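Local structure of 30S ribosomal protein S8 (3RF2) at residues 51-56 with 90-95. The protein is a primary 16S rRNA-binding protein that probably helps coordinate assembly of the platform of the small ribosomal subunit. Numbering follows the deposited sequence.
Sequences ALKGEK and TQYPIK
Lys53 crosses one face of the Tyr92 ring obliquely, with CG and CD over it, and the contact can be read from CB outward. With CG anti to its own carbonyl carbon (chi1 -61°), Lys53 places that atom 3.4 Å from Tyr92 CG, at the ring's root. Lys53 CD is next, 3.5 Å from the centroid of the Tyr92 ring and 9° off the normal, a CH-pi contact. The chain then bends at chi3 (50°), CE lifts off the ring, and Lys53 NZ ends 5.1 Å from the Tyr92 centroid, so any cation-pi attraction is weak. Ala51 CB meets the same ring obliquely, 3.6 Å from Tyr92 CE1, while the phenol OH is hydrogen-bonded to Glu34 of helix 31-43. An alanine in place of Tyr92 would probably leave the methylenes of Lys53 and the methyl of Ala51 without their apolar partner and Glu34 without the phenol bond.

On the backbone, Leu52 N donates to Pro93 O (2.8 Å). This bond closes the antiparallel pairing of strands 46-51 and 93-98, just beyond the non-hydrogen-bonded pair Ala51-Ile94. Leu52, the centre of an inverse gamma turn, packs CD1 against Lys95 CB (3.9 Å); the extended lysine carries its ammonium on to Glu60 and Tyr97. The contact thus joins the two ends of the largely helical excursion between these strands, most of which belongs to residues 59-93, absent from other S8 proteins. Its chemistry is mainly apolar, with one backbone bond fixing the strand ends and a lysine contributing hydrocarbon more than charge.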
loop_
_atom_site.group_PDB
_atom_site.type_symbol
_atom_site.label_atom_id
_atom_site.label_comp_id
_atom_site.label_asym_id
_atom_site.label_seq_id
_atom_site.Cartn_x
_atom_site.Cartn_y
_atom_site.Cartn_z
ATOM N N ALA A 51 10.489 -5.415 -1.547
ATOM C CA ALA A 51 10.381 -6.162 -2.804
ATOM C C ALA A 51 11.044 -7.529 -2.660
ATOM O O ALA A 51 12.249 -7.621 -2.425
ATOM C CB ALA A 51 11.016 -5.393 -3.953
ATOM N N LEU A 52 10.257 -8.591 -2.794
ATOM C CA LEU A 52 10.777 -9.945 -2.647
ATOM C C LEU A 52 11.295 -10.489 -3.985
ATOM O O LEU A 52 10.638 -11.298 -4.636
ATOM C CB LEU A 52 9.710 -10.870 -2.044
ATOM C CG LEU A 52 9.271 -10.543 -0.611
ATOM C CD1 LEU A 52 8.195 -11.496 -0.109
ATOM C CD2 LEU A 52 10.464 -10.570 0.311
ATOM N N LYS A 53 12.474 -10.016 -4.382
ATOM C CA LYS A 53 13.152 -10.458 -5.595
ATOM C C LYS A 53 14.440 -11.205 -5.255
ATOM O O LYS A 53 14.723 -11.473 -4.084
ATOM C CB LYS A 53 13.511 -9.251 -6.452
ATOM C CG LYS A 53 12.314 -8.441 -6.907
ATOM C CD LYS A 53 12.685 -6.978 -7.122
ATOM C CE LYS A 53 13.923 -6.828 -7.997
ATOM N NZ LYS A 53 14.244 -5.391 -8.236
ATOM N N GLY A 54 15.221 -11.519 -6.284
ATOM C CA GLY A 54 16.522 -12.152 -6.124
ATOM C C GLY A 54 16.668 -13.092 -4.940
ATOM O O GLY A 54 15.815 -13.954 -4.711
ATOM N N GLU A 55 17.759 -12.922 -4.191
ATOM C CA GLU A 55 18.055 -13.749 -3.022
ATOM C C GLU A 55 16.998 -13.575 -1.936
ATOM O O GLU A 55 16.734 -14.496 -1.156
ATOM C CB GLU A 55 19.437 -13.393 -2.449
ATOM C CG GLU A 55 20.615 -13.676 -3.382
ATOM C CD GLU A 55 20.935 -15.161 -3.488
ATOM O OE1 GLU A 55 20.788 -15.869 -2.473
ATOM O OE2 GLU A 55 21.326 -15.622 -4.580
ATOM N N LYS A 56 16.404 -12.383 -1.880
ATOM C CA LYS A 56 15.386 -12.083 -0.871
ATOM C C LYS A 56 14.128 -12.927 -1.014
ATOM O O LYS A 56 13.547 -13.349 -0.020
ATOM C CB LYS A 56 15.037 -10.592 -0.858
ATOM C CG LYS A 56 15.300 -9.886 0.480
ATOM C CD LYS A 56 14.463 -10.458 1.634
ATOM C CE LYS A 56 14.366 -9.458 2.803
ATOM N NZ LYS A 56 13.515 -9.925 3.946
ATOM N N THR A 90 7.467 -11.186 -15.193
ATOM C CA THR A 90 8.388 -10.124 -14.820
ATOM C C THR A 90 7.997 -9.519 -13.476
ATOM O O THR A 90 8.443 -8.424 -13.117
ATOM C CB THR A 90 8.386 -8.999 -15.867
ATOM O OG1 THR A 90 9.359 -8.009 -15.507
ATOM C CG2 THR A 90 7.001 -8.344 -15.949
ATOM N N GLN A 91 7.169 -10.235 -12.723
ATOM C CA GLN A 91 6.576 -9.656 -11.518
ATOM C C GLN A 91 6.995 -10.377 -10.230
ATOM O O GLN A 91 7.259 -11.585 -10.249
ATOM C CB GLN A 91 5.052 -9.622 -11.653
ATOM C CG GLN A 91 4.345 -9.033 -10.462
ATOM C CD GLN A 91 2.891 -8.750 -10.738
ATOM O OE1 GLN A 91 2.496 -7.596 -10.936
ATOM N NE2 GLN A 91 2.078 -9.805 -10.750
ATOM N N TYR A 92 7.040 -9.627 -9.124
ATOM C CA TYR A 92 7.543 -10.120 -7.839
ATOM C C TYR A 92 6.636 -9.744 -6.684
ATOM O O TYR A 92 5.903 -8.766 -6.783
ATOM C CB TYR A 92 8.940 -9.562 -7.576
ATOM C CG TYR A 92 9.107 -8.077 -7.843
ATOM C CD1 TYR A 92 9.085 -7.159 -6.808
ATOM C CD2 TYR A 92 9.330 -7.602 -9.129
ATOM C CE1 TYR A 92 9.267 -5.807 -7.044
ATOM C CE2 TYR A 92 9.513 -6.259 -9.378
ATOM C CZ TYR A 92 9.478 -5.363 -8.328
ATOM O OH TYR A 92 9.659 -4.018 -8.561
ATOM N N PRO A 93 6.686 -10.515 -5.578
ATOM C CA PRO A 93 5.805 -10.230 -4.440
ATOM C C PRO A 93 6.332 -9.097 -3.570
ATOM O O PRO A 93 7.539 -8.961 -3.374
ATOM C CB PRO A 93 5.803 -11.541 -3.644
ATOM C CG PRO A 93 6.591 -12.542 -4.470
ATOM C CD PRO A 93 7.479 -11.735 -5.358
ATOM N N ILE A 94 5.421 -8.274 -3.072
ATOM C CA ILE A 94 5.780 -7.271 -2.098
ATOM C C ILE A 94 5.321 -7.707 -0.712
ATOM O O ILE A 94 4.197 -8.181 -0.531
ATOM C CB ILE A 94 5.198 -5.924 -2.442
ATOM C CG1 ILE A 94 5.960 -5.316 -3.619
ATOM C CG2 ILE A 94 5.295 -5.008 -1.255
ATOM C CD1 ILE A 94 5.310 -4.055 -4.164
ATOM N N LYS A 95 6.233 -7.590 0.248
ATOM C CA LYS A 95 5.938 -7.881 1.630
ATOM C C LYS A 95 5.670 -6.530 2.267
ATOM O O LYS A 95 6.500 -5.626 2.192
ATOM C CB LYS A 95 7.130 -8.578 2.309
ATOM C CG LYS A 95 6.849 -9.052 3.738
ATOM C CD LYS A 95 8.045 -9.747 4.363
ATOM C CE LYS A 95 7.696 -10.313 5.726
ATOM N NZ LYS A 95 8.837 -11.066 6.351
#